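Local coordinates for protein lectin (Pleurotus ostreatus, PDB 6T1D) that binds galactose-containing sugars such as melibiose through bound calcium ions, as a lectin of the oyster mushroom, at residues I21-R26 / T267-H272; W38-E43 / A128-S133; S201-T206 / F342-W347; K223-C228 / S303-V308; V237-D242 / A289-T294. All coordinates share one frame; numbering follows the deposited sequence.

Interaction 1: residues I21-R26 / T267-H272; sequences ITATPR and TIPNLH. Unlike the reference sequence in segment 21-26: Arg-26 (reference Ser).
Pro-269 packs its ring against the backbone and methyl group of the loop at Ala-23 and Thr-24. Pro-269 CG meets Ala-23 CB at 3.6 Å, and Pro-269 CD lies 3.5 Å from Thr-24 O. Ile-21 packs beside Asn-270. Ile-21 CG2 touches Asn-270 CB at 3.9 Å, while Ile-21 CD1 reaches toward Pro-269 O. Asn-270 has CG between its backbone N and carbonyl carbon (chi1 53°). This brings the amide up to the Pro-25 ring, which it crosses at about a right angle. Asn-270 OD1 ends 3.7 Å from Pro-25 CD. It is buried by the contact and finds no hydrogen-bond partner. The amide ND2 is served differently: it gives a weak hydrogen bond to a water, and that water donates to Ala-23 O. On the other edge of the Pro-25 ring, CB packs loosely on Ile-268 CG1. Arg-26 folds back toward segment 267-272. A first torsion of 54° and a bend at chi3 (142°) carry the guanidinium past Thr-267 toward Pro-269. Arg-26 NH1 comes within 3.4 Å of Thr-267 OG1, but the angle is too poor for a hydrogen bond. The backbones of these two residues do bond. Arg-26 N donates to Thr-267 O at 3.3 Å, and Thr-267 N donates to Arg-26 O at 3.2 Å. This hydrogen-bonded antiparallel pair adds strand 26-27, from the start of the modelled chain, to the edge of a five-stranded sheet otherwise built from residues after 230.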
# COMPACT_ATOMS: atom_id res chain seq x y z
N ILE A 21 16.54 5.64 12.16
CA ILE A 21 15.94 4.86 13.24
C ILE A 21 16.74 3.59 13.47
O ILE A 21 16.68 2.66 12.66
CB ILE A 21 14.47 4.55 12.96
CG1 ILE A 21 13.65 5.83 13.08
CG2 ILE A 21 13.97 3.47 13.93
CD1 ILE A 21 12.18 5.60 13.26
N THR A 22 17.47 3.54 14.58
CA THR A 22 18.26 2.40 15.01
C THR A 22 17.48 1.41 15.86
O THR A 22 17.79 0.21 15.85
CB THR A 22 19.48 2.91 15.79
OG1 THR A 22 20.38 3.55 14.89
CG2 THR A 22 20.21 1.81 16.55
N ALA A 23 16.45 1.88 16.56
CA ALA A 23 15.71 1.03 17.49
C ALA A 23 15.11 -0.16 16.77
O ALA A 23 14.69 -0.07 15.61
CB ALA A 23 14.62 1.84 18.18
N THR A 24 15.08 -1.30 17.46
CA THR A 24 14.60 -2.57 16.94
C THR A 24 13.45 -3.07 17.81
O THR A 24 13.22 -2.53 18.90
CB THR A 24 15.74 -3.58 16.91
OG1 THR A 24 16.30 -3.68 18.22
CG2 THR A 24 16.82 -3.12 15.94
N PRO A 25 12.67 -4.06 17.35
CA PRO A 25 11.59 -4.57 18.19
C PRO A 25 12.10 -5.04 19.55
O PRO A 25 13.21 -5.57 19.66
CB PRO A 25 11.03 -5.73 17.37
CG PRO A 25 11.26 -5.30 15.98
CD PRO A 25 12.59 -4.59 15.99
N ARG A 26 11.29 -4.81 20.58
CA ARG A 26 11.70 -5.10 21.95
C ARG A 26 10.47 -5.33 22.81
O ARG A 26 9.33 -5.13 22.39
CB ARG A 26 12.57 -3.99 22.52
CG ARG A 26 11.95 -2.64 22.43
CD ARG A 26 12.78 -1.59 23.14
NE ARG A 26 12.77 -0.33 22.40
CZ ARG A 26 11.88 0.64 22.60
NH1 ARG A 26 10.91 0.48 23.51
NH2 ARG A 26 11.96 1.75 21.88
N THR A 267 6.75 -3.45 21.69
CA THR A 267 6.67 -2.24 20.87
C THR A 267 7.60 -2.42 19.68
O THR A 267 8.73 -2.90 19.82
CB THR A 267 7.06 -0.95 21.63
OG1 THR A 267 8.12 -1.21 22.55
CG2 THR A 267 5.87 -0.33 22.38
N ILE A 268 7.10 -2.07 18.50
CA ILE A 268 7.87 -2.12 17.27
C ILE A 268 8.07 -0.69 16.79
O ILE A 268 7.14 -0.07 16.26
CB ILE A 268 7.17 -3.00 16.22
CG1 ILE A 268 7.12 -4.45 16.69
CG2 ILE A 268 7.82 -2.87 14.84
CD1 ILE A 268 5.92 -5.16 16.21
N PRO A 269 9.26 -0.12 16.98
CA PRO A 269 9.49 1.30 16.71
C PRO A 269 10.02 1.61 15.32
O PRO A 269 10.25 2.79 15.02
CB PRO A 269 10.53 1.66 17.77
CG PRO A 269 11.36 0.42 17.88
CD PRO A 269 10.43 -0.74 17.63
N ASN A 270 10.20 0.61 14.47
CA ASN A 270 10.74 0.82 13.14
C ASN A 270 9.80 0.32 12.05
O ASN A 270 10.23 -0.37 11.12
CB ASN A 270 12.10 0.14 13.00
CG ASN A 270 12.04 -1.33 13.39
OD1 ASN A 270 11.21 -1.71 14.22
ND2 ASN A 270 12.90 -2.15 12.80
N LEU A 271 8.50 0.62 12.16
CA LEU A 271 7.59 0.24 11.08
C LEU A 271 8.03 0.87 9.77
O LEU A 271 8.50 2.01 9.72
CB LEU A 271 6.16 0.67 11.38
CG LEU A 271 5.38 -0.08 12.45
CD1 LEU A 271 3.95 0.43 12.42
CD2 LEU A 271 5.44 -1.58 12.25
N HIS A 272 7.86 0.12 8.69
CA HIS A 272 7.92 0.74 7.38
C HIS A 272 6.76 1.74 7.26
O HIS A 272 5.67 1.49 7.79
CB HIS A 272 7.87 -0.34 6.31
CG HIS A 272 8.05 0.18 4.92
ND1 HIS A 272 6.99 0.50 4.10
CD2 HIS A 272 9.17 0.44 4.21
CE1 HIS A 272 7.45 0.93 2.94
NE2 HIS A 272 8.77 0.90 2.97
O HOH W 1 15.56 -0.68 12.60

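Interaction 2: residues W38-E43 / A128-S133; sequences WIWTGE and AGIMAS
Met-131 and Trp-38 meet through their torsions: the methionine chain runs out extended and then bends at chi3 (-72°), which folds its methyl over the indole. Met-131 CE lies 3.7 Å from the centroid of the Trp-38 five-membered ring, over its face. Met-131 SD follows at 4.4 Å from the same centroid, a Met-aromatic contact. Met-131 CB lies over the same face, offset toward the rim. Trp-40 has its CG anti to the backbone N (chi1 -166°), and this lays its indole on Ala-128. Ala-128 CB sits 3.5 Å from the centroid of the Trp-40 five-membered ring, again over the face. The Met-131 CE and Ala-128 CB approaches are both CH-pi contacts. At the edge of the Trp-38 ring, CZ3 is 3.6 Å from Gly-129 O. Between the two tryptophans, Ile-39 and Ile-130 form a single antiparallel bridge. Ile-39 N donates to Ile-130 O at 3.1 Å, and Ile-130 N donates to Ile-39 O at 3.0 Å. Their CG1 atoms touch at 3.7 Å. The strands diverge quickly, with 135° between their directions. Ala-128 also packs on Asn-121, a calcium ligand. On its other edge strand 38-40 pairs with strand 177-180. Strand 129-138 runs beside strand 70-79, through Met-131 and Ala-78, and Phe-58 of strand 54-63 packs against Ile-39, Trp-40 and Ile-130.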
# COMPACT_ATOMS: atom_id res chain seq x y z
N TRP A 38 -0.24 15.15 40.65
CA TRP A 38 -1.51 15.76 40.30
C TRP A 38 -1.29 17.26 40.21
O TRP A 38 -0.60 17.85 41.04
CB TRP A 38 -2.58 15.44 41.35
CG TRP A 38 -2.95 13.98 41.47
CD1 TRP A 38 -2.44 13.08 42.35
CD2 TRP A 38 -3.96 13.28 40.72
NE1 TRP A 38 -3.04 11.85 42.18
CE2 TRP A 38 -3.98 11.95 41.19
CE3 TRP A 38 -4.84 13.64 39.70
CZ2 TRP A 38 -4.83 10.98 40.67
CZ3 TRP A 38 -5.69 12.69 39.18
CH2 TRP A 38 -5.68 11.37 39.67
N ILE A 39 -1.84 17.88 39.16
CA ILE A 39 -1.69 19.31 38.97
C ILE A 39 -3.06 19.93 38.73
O ILE A 39 -4.01 19.26 38.32
CB ILE A 39 -0.74 19.64 37.81
CG1 ILE A 39 -1.31 19.09 36.50
CG2 ILE A 39 0.63 19.05 38.08
CD1 ILE A 39 -0.47 19.41 35.26
N TRP A 40 -3.17 21.23 39.04
CA TRP A 40 -4.35 22.02 38.71
C TRP A 40 -3.93 23.49 38.65
O TRP A 40 -2.73 23.79 38.55
CB TRP A 40 -5.47 21.75 39.73
CG TRP A 40 -6.83 22.23 39.31
CD1 TRP A 40 -7.54 23.26 39.87
CD2 TRP A 40 -7.63 21.72 38.25
NE1 TRP A 40 -8.74 23.40 39.23
CE2 TRP A 40 -8.82 22.47 38.23
CE3 TRP A 40 -7.47 20.69 37.32
CZ2 TRP A 40 -9.83 22.23 37.30
CZ3 TRP A 40 -8.48 20.45 36.40
CH2 TRP A 40 -9.64 21.22 36.40
N THR A 41 -4.90 24.41 38.69
CA THR A 41 -4.62 25.83 38.44
C THR A 41 -4.11 26.55 39.68
O THR A 41 -3.33 27.50 39.56
CB THR A 41 -5.86 26.57 37.95
OG1 THR A 41 -6.91 26.45 38.92
CG2 THR A 41 -6.32 26.02 36.61
N GLY A 42 -4.57 26.16 40.86
CA GLY A 42 -4.22 26.89 42.05
C GLY A 42 -5.12 28.06 42.36
O GLY A 42 -4.76 28.87 43.22
N GLU A 43 -6.27 28.17 41.69
CA GLU A 43 -7.28 29.14 42.10
C GLU A 43 -7.55 29.04 43.60
O GLU A 43 -7.66 30.06 44.29
CB GLU A 43 -8.56 28.91 41.29
CG GLU A 43 -8.52 29.52 39.89
CD GLU A 43 -9.31 28.73 38.85
OE1 GLU A 43 -9.18 27.48 38.77
OE2 GLU A 43 -10.09 29.37 38.11
N ALA A 128 -9.80 18.78 42.45
CA ALA A 128 -9.58 18.79 41.02
C ALA A 128 -8.11 18.51 40.73
O ALA A 128 -7.24 18.91 41.52
CB ALA A 128 -10.00 20.13 40.40
N GLY A 129 -7.85 17.79 39.64
CA GLY A 129 -6.48 17.52 39.24
C GLY A 129 -6.35 16.58 38.07
O GLY A 129 -7.20 15.71 37.88
N ILE A 130 -5.30 16.73 37.27
CA ILE A 130 -4.99 15.79 36.20
C ILE A 130 -3.60 15.21 36.44
O ILE A 130 -2.69 15.91 36.90
CB ILE A 130 -5.08 16.44 34.80
CG1 ILE A 130 -3.97 17.46 34.60
CG2 ILE A 130 -6.40 17.13 34.60
CD1 ILE A 130 -3.99 18.08 33.24
N MET A 131 -3.44 13.93 36.13
CA MET A 131 -2.20 13.20 36.29
C MET A 131 -1.94 12.41 35.03
O MET A 131 -2.81 11.65 34.58
CB MET A 131 -2.25 12.25 37.49
CG MET A 131 -1.23 11.09 37.46
SD MET A 131 -1.13 10.07 38.96
CE MET A 131 -0.32 11.17 40.09
N ALA A 132 -0.74 12.54 34.47
CA ALA A 132 -0.38 11.82 33.26
C ALA A 132 1.09 11.46 33.31
O ALA A 132 1.91 12.15 33.92
CB ALA A 132 -0.68 12.62 31.99
N SER A 133 1.41 10.35 32.67
CA SER A 133 2.78 9.92 32.45
C SER A 133 2.96 9.71 30.96
O SER A 133 2.13 9.04 30.32
CB SER A 133 3.08 8.64 33.24
OG SER A 133 4.36 8.12 32.93

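Interaction 3: residues S201-T206 / F342-W347; sequences SNWIWT and FGVAPW
Trp-203 and Trp-347 form the tight part of this contact, an offset stack. Their six-membered rings have centroids 4.2 Å apart and planes 26° from parallel. CG of Trp-203 beside its backbone N (chi1 -60°) turns the indole toward Trp-347. Trp-347 CE3 lies over the centre of the Trp-203 indole, 3.3 Å from Trp-203 CD2. Trp-347 CB covers the far benzene corner of Trp-203 near CZ2. Pro-346 CD sits over the opposite face of Trp-347; the Ala-345 to Pro-346 peptide is cis. Trp-347 is therefore held between an indole and a proline. The pyrrole side of Trp-203 is packed more loosely. There Val-344 CG1 touches Trp-203 CD1 at 3.6 Å. The Phe-342 ring turns its edge toward Trp-203 NE1, with Phe-342 CD1 4.1 Å away. A water bridges Trp-203 to the backbone of the loop. It accepts from Trp-203 NE1 at 3.2 Å and from Gly-343 N at 2.8 Å, and it donates to Val-344 O at 2.6 Å. Gly-343 and Ala-345 lie on the exposed side of the loop. The loop is fastened at its start by one backbone hydrogen bond, Phe-342 N to Ser-201 O, at 2.8 Å. The polar edge of Trp-347 points elsewhere: NE1 donates to Asp-242, a calcium ligand. Pro-346 touches the bound galactose. The stack lies beside the calcium-dependent galactose site, and Trp-203 probably acts as a second shell behind Trp-347.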
# COMPACT_ATOMS: atom_id res chain seq x y z
N SER A 201 -10.79 -9.24 20.50
CA SER A 201 -9.93 -10.05 19.66
C SER A 201 -10.40 -11.50 19.70
O SER A 201 -11.19 -11.89 20.55
CB SER A 201 -8.47 -9.94 20.11
OG SER A 201 -8.06 -8.59 20.11
N ASN A 202 -9.91 -12.30 18.76
CA ASN A 202 -10.38 -13.67 18.64
C ASN A 202 -9.22 -14.64 18.69
O ASN A 202 -8.15 -14.37 18.16
CB ASN A 202 -11.17 -13.88 17.33
CG ASN A 202 -12.32 -12.91 17.17
OD1 ASN A 202 -13.37 -13.07 17.80
ND2 ASN A 202 -12.14 -11.91 16.32
N TRP A 203 -9.45 -15.78 19.32
CA TRP A 203 -8.55 -16.90 19.16
C TRP A 203 -8.71 -17.46 17.76
O TRP A 203 -9.82 -17.83 17.36
CB TRP A 203 -8.86 -17.98 20.20
CG TRP A 203 -8.72 -17.54 21.60
CD1 TRP A 203 -9.69 -16.98 22.39
CD2 TRP A 203 -7.55 -17.62 22.41
NE1 TRP A 203 -9.19 -16.71 23.64
CE2 TRP A 203 -7.88 -17.09 23.68
CE3 TRP A 203 -6.25 -18.08 22.19
CZ2 TRP A 203 -6.95 -17.01 24.71
CZ3 TRP A 203 -5.34 -18.01 23.21
CH2 TRP A 203 -5.69 -17.47 24.46
N ILE A 204 -7.62 -17.53 17.00
CA ILE A 204 -7.69 -18.06 15.64
C ILE A 204 -6.75 -19.25 15.52
O ILE A 204 -5.84 -19.44 16.32
CB ILE A 204 -7.35 -17.01 14.58
CG1 ILE A 204 -5.89 -16.58 14.75
CG2 ILE A 204 -8.31 -15.83 14.65
CD1 ILE A 204 -5.35 -15.84 13.59
N TRP A 205 -6.96 -20.03 14.46
CA TRP A 205 -6.08 -21.14 14.12
C TRP A 205 -6.35 -21.54 12.67
O TRP A 205 -7.17 -20.92 11.99
CB TRP A 205 -6.28 -22.33 15.05
CG TRP A 205 -5.11 -23.23 15.11
CD1 TRP A 205 -4.96 -24.44 14.51
CD2 TRP A 205 -3.90 -22.99 15.84
NE1 TRP A 205 -3.73 -24.98 14.82
CE2 TRP A 205 -3.06 -24.10 15.63
CE3 TRP A 205 -3.45 -21.94 16.64
CZ2 TRP A 205 -1.79 -24.19 16.19
CZ3 TRP A 205 -2.19 -22.03 17.19
CH2 TRP A 205 -1.37 -23.15 16.96
N THR A 206 -5.62 -22.55 12.20
CA THR A 206 -5.94 -23.15 10.91
C THR A 206 -7.22 -23.98 11.04
O THR A 206 -7.71 -24.27 12.14
CB THR A 206 -4.77 -23.99 10.41
OG1 THR A 206 -4.21 -24.74 11.50
CG2 THR A 206 -3.68 -23.10 9.82
N PHE A 342 -12.46 -13.47 22.46
CA PHE A 342 -11.83 -13.55 23.77
C PHE A 342 -12.90 -13.77 24.82
O PHE A 342 -13.94 -13.12 24.80
CB PHE A 342 -11.03 -12.28 24.08
CG PHE A 342 -10.42 -12.28 25.44
CD1 PHE A 342 -9.45 -13.20 25.79
CD2 PHE A 342 -10.79 -11.32 26.37
CE1 PHE A 342 -8.88 -13.20 27.07
CE2 PHE A 342 -10.23 -11.31 27.65
CZ PHE A 342 -9.27 -12.25 27.99
N GLY A 343 -12.65 -14.71 25.73
CA GLY A 343 -13.63 -15.17 26.69
C GLY A 343 -14.14 -16.57 26.44
O GLY A 343 -14.69 -17.20 27.35
N VAL A 344 -13.93 -17.10 25.24
CA VAL A 344 -14.36 -18.45 24.93
C VAL A 344 -13.59 -19.45 25.77
O VAL A 344 -12.49 -19.19 26.27
CB VAL A 344 -14.16 -18.71 23.42
CG1 VAL A 344 -12.68 -18.89 23.12
CG2 VAL A 344 -14.90 -19.93 22.99
N ALA A 345 -14.20 -20.61 25.97
CA ALA A 345 -13.54 -21.71 26.65
C ALA A 345 -12.55 -22.41 25.70
O ALA A 345 -12.69 -22.33 24.48
CB ALA A 345 -14.58 -22.70 27.15
N PRO A 346 -11.52 -23.08 26.24
CA PRO A 346 -11.15 -23.26 27.66
C PRO A 346 -10.43 -22.06 28.27
O PRO A 346 -10.26 -22.01 29.49
CB PRO A 346 -10.19 -24.45 27.61
CG PRO A 346 -9.53 -24.32 26.26
CD PRO A 346 -10.61 -23.81 25.34
N TRP A 347 -10.00 -21.11 27.44
CA TRP A 347 -9.03 -20.14 27.94
C TRP A 347 -9.67 -19.10 28.85
O TRP A 347 -9.00 -18.62 29.77
CB TRP A 347 -8.30 -19.49 26.76
CG TRP A 347 -7.70 -20.53 25.88
CD1 TRP A 347 -6.67 -21.37 26.19
CD2 TRP A 347 -8.08 -20.84 24.53
NE1 TRP A 347 -6.39 -22.19 25.12
CE2 TRP A 347 -7.24 -21.89 24.09
CE3 TRP A 347 -9.05 -20.33 23.66
CZ2 TRP A 347 -7.34 -22.44 22.82
CZ3 TRP A 347 -9.15 -20.87 22.40
CH2 TRP A 347 -8.30 -21.92 21.98
O HOH W 2 -11.10 -17.04 26.14

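Interaction 4: residues K223-C228 / S303-V308; sequences KTVNQC and SNETVV
Lys-223 lays the aliphatic part of its chain on Val-307. The chain leaves the backbone extended and bends at chi2 (69°), so that it crosses the valine obliquely. Lys-223 CE touches Val-307 CG1 at 3.8 Å, with CG only slightly farther from the same methyl. The ammonium group lies beyond the contact and bonds to Ser-312. Lys-223 NZ is 6.9 Å from Glu-305 OE2, so the opposite charges do not form a salt bridge. Val-225 comes next toward strand 304-308. Its two branches have different partners. Val-225 CG2 meets Val-307 CG2 at 4.0 Å, a plain apolar contact. CG1, anti to the backbone N (chi1 -174°), faces the carboxylate of Glu-305. Both oxygens touch this methyl, with Glu-305 OE2 3.6 Å from Val-225 CG1. The Glu-305 chain is extended, which brings its carboxylate across to this valine. Its OE1 is hydrogen-bonded to Tyr-299. Gln-227 then bends back at chi2 and crosses Glu-305 obliquely. Gln-227 OE1 stands 3.8 Å from Glu-305 OE1, and the amide and carboxylate planes are 71° apart. No hydrogen bond joins the two segments. Cys-228 ends the segment in a disulfide to Cys-228 of the second subunit. Strands 223-225 and 304-308 run nearly antiparallel, their axes 9.6 Å apart. That spacing suits two sheets packed face to face, as in a beta sandwich. Strand 217-225 is flanked by strand 276-284 in one sheet, and strand 304-308 borders strand 290-299 at the edge of the other.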
# COMPACT_ATOMS: atom_id res chain seq x y z
N LYS A 223 -0.91 -11.14 8.42
CA LYS A 223 -1.83 -10.01 8.33
C LYS A 223 -1.03 -8.80 7.90
O LYS A 223 -0.04 -8.46 8.54
CB LYS A 223 -2.54 -9.73 9.65
CG LYS A 223 -3.31 -8.43 9.66
CD LYS A 223 -4.52 -8.52 8.75
CE LYS A 223 -5.45 -7.32 8.92
NZ LYS A 223 -6.71 -7.51 8.15
N THR A 224 -1.44 -8.15 6.81
CA THR A 224 -0.74 -6.98 6.31
C THR A 224 -1.57 -5.72 6.53
O THR A 224 -2.78 -5.72 6.30
CB THR A 224 -0.42 -7.15 4.83
OG1 THR A 224 0.46 -8.29 4.68
CG2 THR A 224 0.25 -5.90 4.29
N VAL A 225 -0.90 -4.65 6.94
CA VAL A 225 -1.53 -3.34 7.09
C VAL A 225 -0.85 -2.38 6.12
O VAL A 225 0.37 -2.19 6.18
CB VAL A 225 -1.43 -2.83 8.54
CG1 VAL A 225 -2.22 -1.54 8.70
CG2 VAL A 225 -1.90 -3.92 9.53
N ASN A 226 -1.65 -1.79 5.21
CA ASN A 226 -1.12 -0.97 4.12
C ASN A 226 -2.06 0.22 3.86
O ASN A 226 -2.91 0.20 2.97
CB ASN A 226 -0.91 -1.82 2.87
CG ASN A 226 -0.58 -1.02 1.64
OD1 ASN A 226 -1.21 -1.18 0.61
ND2 ASN A 226 0.42 -0.15 1.74
N GLN A 227 -1.89 1.25 4.66
CA GLN A 227 -2.63 2.51 4.54
C GLN A 227 -1.75 3.48 3.75
O GLN A 227 -0.94 4.21 4.32
CB GLN A 227 -2.99 3.05 5.91
CG GLN A 227 -4.22 3.92 5.93
CD GLN A 227 -5.49 3.11 5.81
OE1 GLN A 227 -5.61 2.05 6.42
NE2 GLN A 227 -6.44 3.61 5.03
N CYS A 228 -1.93 3.51 2.43
CA CYS A 228 -0.95 4.09 1.53
C CYS A 228 -0.93 5.61 1.53
O CYS A 228 -0.00 6.20 0.95
CB CYS A 228 -1.14 3.57 0.09
SG CYS A 228 -2.78 3.74 -0.73
N SER A 303 -3.97 9.94 14.29
CA SER A 303 -4.89 8.84 14.45
C SER A 303 -4.11 7.53 14.62
O SER A 303 -2.90 7.46 14.38
CB SER A 303 -5.86 8.77 13.27
OG SER A 303 -5.16 8.56 12.06
N ASN A 304 -4.82 6.49 15.04
CA ASN A 304 -4.23 5.16 15.12
C ASN A 304 -5.24 4.12 14.65
O ASN A 304 -6.41 4.42 14.37
CB ASN A 304 -3.71 4.85 16.54
CG ASN A 304 -4.62 5.34 17.63
OD1 ASN A 304 -5.72 5.82 17.37
ND2 ASN A 304 -4.15 5.26 18.87
N GLU A 305 -4.75 2.89 14.53
CA GLU A 305 -5.50 1.79 13.95
C GLU A 305 -5.34 0.58 14.84
O GLU A 305 -4.22 0.23 15.22
CB GLU A 305 -4.99 1.49 12.53
CG GLU A 305 -5.61 0.27 11.89
CD GLU A 305 -5.21 0.10 10.44
OE1 GLU A 305 -4.52 1.01 9.90
OE2 GLU A 305 -5.59 -0.93 9.84
N THR A 306 -6.45 -0.06 15.19
CA THR A 306 -6.42 -1.28 15.97
C THR A 306 -6.72 -2.43 15.02
O THR A 306 -7.73 -2.41 14.32
CB THR A 306 -7.42 -1.25 17.11
OG1 THR A 306 -6.96 -0.33 18.09
CG2 THR A 306 -7.52 -2.61 17.74
N VAL A 307 -5.80 -3.39 14.97
CA VAL A 307 -5.95 -4.61 14.18
C VAL A 307 -5.96 -5.79 15.15
O VAL A 307 -5.06 -5.90 15.99
CB VAL A 307 -4.82 -4.73 13.16
CG1 VAL A 307 -4.88 -6.06 12.43
CG2 VAL A 307 -4.89 -3.55 12.21
N VAL A 308 -6.96 -6.66 15.02
CA VAL A 308 -7.09 -7.83 15.88
C VAL A 308 -6.94 -9.09 15.05
O VAL A 308 -7.09 -9.09 13.83
CB VAL A 308 -8.43 -7.82 16.63
CG1 VAL A 308 -8.66 -6.48 17.28
CG2 VAL A 308 -9.56 -8.13 15.68

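Interaction 5: residues V237-D242 / A289-T294; sequences VLIAAD and AGVIAT. With CA (calcium ion), chain T; GLA (alpha-D-galactopyranose), chain H.
Leu-238, Ala-240 and Asp-242 pair with Thr-294, Ile-292 and Gly-290 through six backbone hydrogen bonds, and the N-to-C directions of the two strands differ by 174°, almost exactly antiparallel. The shortest of these bonds joins Asp-242 N to Gly-290 O at 2.7 Å. Apolar side chains of Ile-239, Ala-241, Val-291 and Ala-293 share one face. Ala-241 CB touches Val-291 CG2 at 3.7 Å, and Ile-239 CG1 meets Ala-293 CB at 4.0 Å. Asp-242 ends the strand on the other face. Its CG is anti to the backbone N (chi1 174°), which sends the carboxylate out to the sugar site. Asp-242 OD1 binds the calcium ion at 2.2 Å. Galactose O3 and O4 bind the same ion, at 2.1 Å and 2.5 Å from it. Asp-242 OD2 lies 2.7 Å from galactose O4, and the hydrogen bond from Trp-347 probably steadies this oxygen. The carboxylate therefore holds metal and sugar together, while Asp-243, Asn-284, Gly-286 and Pro-288 complete the calcium site. Strand 232-242 borders strand 264-268 on its other side. Ile-239 and Val-291 pack on Ile-280 of the opposing sheet, and Val-291 is also backbone hydrogen-bonded to Ile-204 of strand 202-205.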
# COMPACT_ATOMS: atom_id res chain seq x y z
N VAL A 237 1.99 -4.31 20.30
CA VAL A 237 1.46 -5.64 20.04
C VAL A 237 1.29 -6.39 21.35
O VAL A 237 2.24 -6.51 22.13
CB VAL A 237 2.39 -6.44 19.11
CG1 VAL A 237 1.86 -7.86 18.91
CG2 VAL A 237 2.52 -5.71 17.79
N LEU A 238 0.09 -6.93 21.58
CA LEU A 238 -0.21 -7.81 22.70
C LEU A 238 -0.61 -9.16 22.13
O LEU A 238 -1.44 -9.21 21.21
CB LEU A 238 -1.33 -7.30 23.60
CG LEU A 238 -1.67 -8.25 24.76
CD1 LEU A 238 -0.53 -8.28 25.74
CD2 LEU A 238 -2.96 -7.86 25.47
N ILE A 239 -0.01 -10.23 22.62
CA ILE A 239 -0.17 -11.53 21.99
C ILE A 239 -0.05 -12.65 23.03
O ILE A 239 0.61 -12.50 24.06
CB ILE A 239 0.85 -11.70 20.84
CG1 ILE A 239 0.64 -13.02 20.11
CG2 ILE A 239 2.29 -11.49 21.34
CD1 ILE A 239 1.45 -13.18 18.85
N ALA A 240 -0.74 -13.75 22.76
CA ALA A 240 -0.61 -14.97 23.53
C ALA A 240 -1.03 -16.11 22.62
O ALA A 240 -1.76 -15.91 21.65
CB ALA A 240 -1.48 -14.94 24.79
N ALA A 241 -0.55 -17.31 22.93
CA ALA A 241 -0.90 -18.47 22.11
C ALA A 241 -0.83 -19.75 22.94
O ALA A 241 -0.03 -19.87 23.87
CB ALA A 241 -0.02 -18.57 20.87
N ASP A 242 -1.70 -20.69 22.57
CA ASP A 242 -1.70 -22.08 23.03
C ASP A 242 -1.26 -22.93 21.84
O ASP A 242 -2.05 -23.16 20.92
CB ASP A 242 -3.11 -22.44 23.50
CG ASP A 242 -3.28 -23.92 23.85
OD1 ASP A 242 -2.37 -24.75 23.65
OD2 ASP A 242 -4.39 -24.24 24.35
N ALA A 289 -5.79 -25.52 20.67
CA ALA A 289 -4.79 -24.67 20.07
C ALA A 289 -5.42 -23.33 19.73
O ALA A 289 -6.61 -23.25 19.42
CB ALA A 289 -4.21 -25.33 18.82
N GLY A 290 -4.61 -22.28 19.74
CA GLY A 290 -5.11 -20.96 19.38
C GLY A 290 -4.09 -19.86 19.59
O GLY A 290 -3.24 -19.97 20.47
N VAL A 291 -4.15 -18.81 18.79
CA VAL A 291 -3.31 -17.63 18.96
C VAL A 291 -4.19 -16.40 18.91
O VAL A 291 -5.13 -16.33 18.11
CB VAL A 291 -2.18 -17.60 17.90
CG1 VAL A 291 -2.75 -17.55 16.51
CG2 VAL A 291 -1.27 -16.41 18.12
N ILE A 292 -3.93 -15.43 19.79
CA ILE A 292 -4.75 -14.23 19.89
C ILE A 292 -3.85 -13.00 20.01
O ILE A 292 -2.86 -13.02 20.74
CB ILE A 292 -5.72 -14.32 21.09
CG1 ILE A 292 -6.63 -13.11 21.16
CG2 ILE A 292 -4.96 -14.48 22.39
CD1 ILE A 292 -7.78 -13.32 22.13
N ALA A 293 -4.20 -11.93 19.30
CA ALA A 293 -3.36 -10.74 19.33
C ALA A 293 -4.19 -9.50 19.06
O ALA A 293 -5.17 -9.53 18.31
CB ALA A 293 -2.22 -10.80 18.31
N THR A 294 -3.80 -8.40 19.71
CA THR A 294 -4.28 -7.07 19.40
C THR A 294 -3.09 -6.21 19.02
O THR A 294 -2.07 -6.23 19.72
CB THR A 294 -5.03 -6.45 20.58
OG1 THR A 294 -6.10 -7.32 20.96
CG2 THR A 294 -5.59 -5.08 20.22
CA CA T . -2.67 -26.87 23.10
C1 GLA H . -4.00 -28.95 27.67
C2 GLA H . -3.09 -28.93 26.44
C3 GLA H . -2.59 -27.57 26.16
C4 GLA H . -3.68 -26.58 26.06
C5 GLA H . -4.61 -26.63 27.29
C6 GLA H . -5.80 -25.72 27.04
O2 GLA H . -1.96 -29.80 26.68
O3 GLA H . -1.84 -27.59 24.86
O4 GLA H . -4.46 -26.85 24.88
O5 GLA H . -5.10 -27.98 27.56
O6 GLA H . -6.68 -25.76 28.15

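The chain opens interaction 1 at 21-26. Interaction 2 opens at 38-43 and closes at 128-133, well within the span of interaction 1, and stays in the part of the fold that holds the first calcium site. Interactions 3, 4 and 5 then open in turn at 201, 223 and 237. Interaction 1 closes next, at 267-272, and so crosses all three. The rest close in reverse order, interaction 5 inside interaction 4 and that inside interaction 3. Interaction 1 ties the N terminus to the second half. Interaction 4 joins its two sheets, and interactions 3 and 5 meet at the second galactose site.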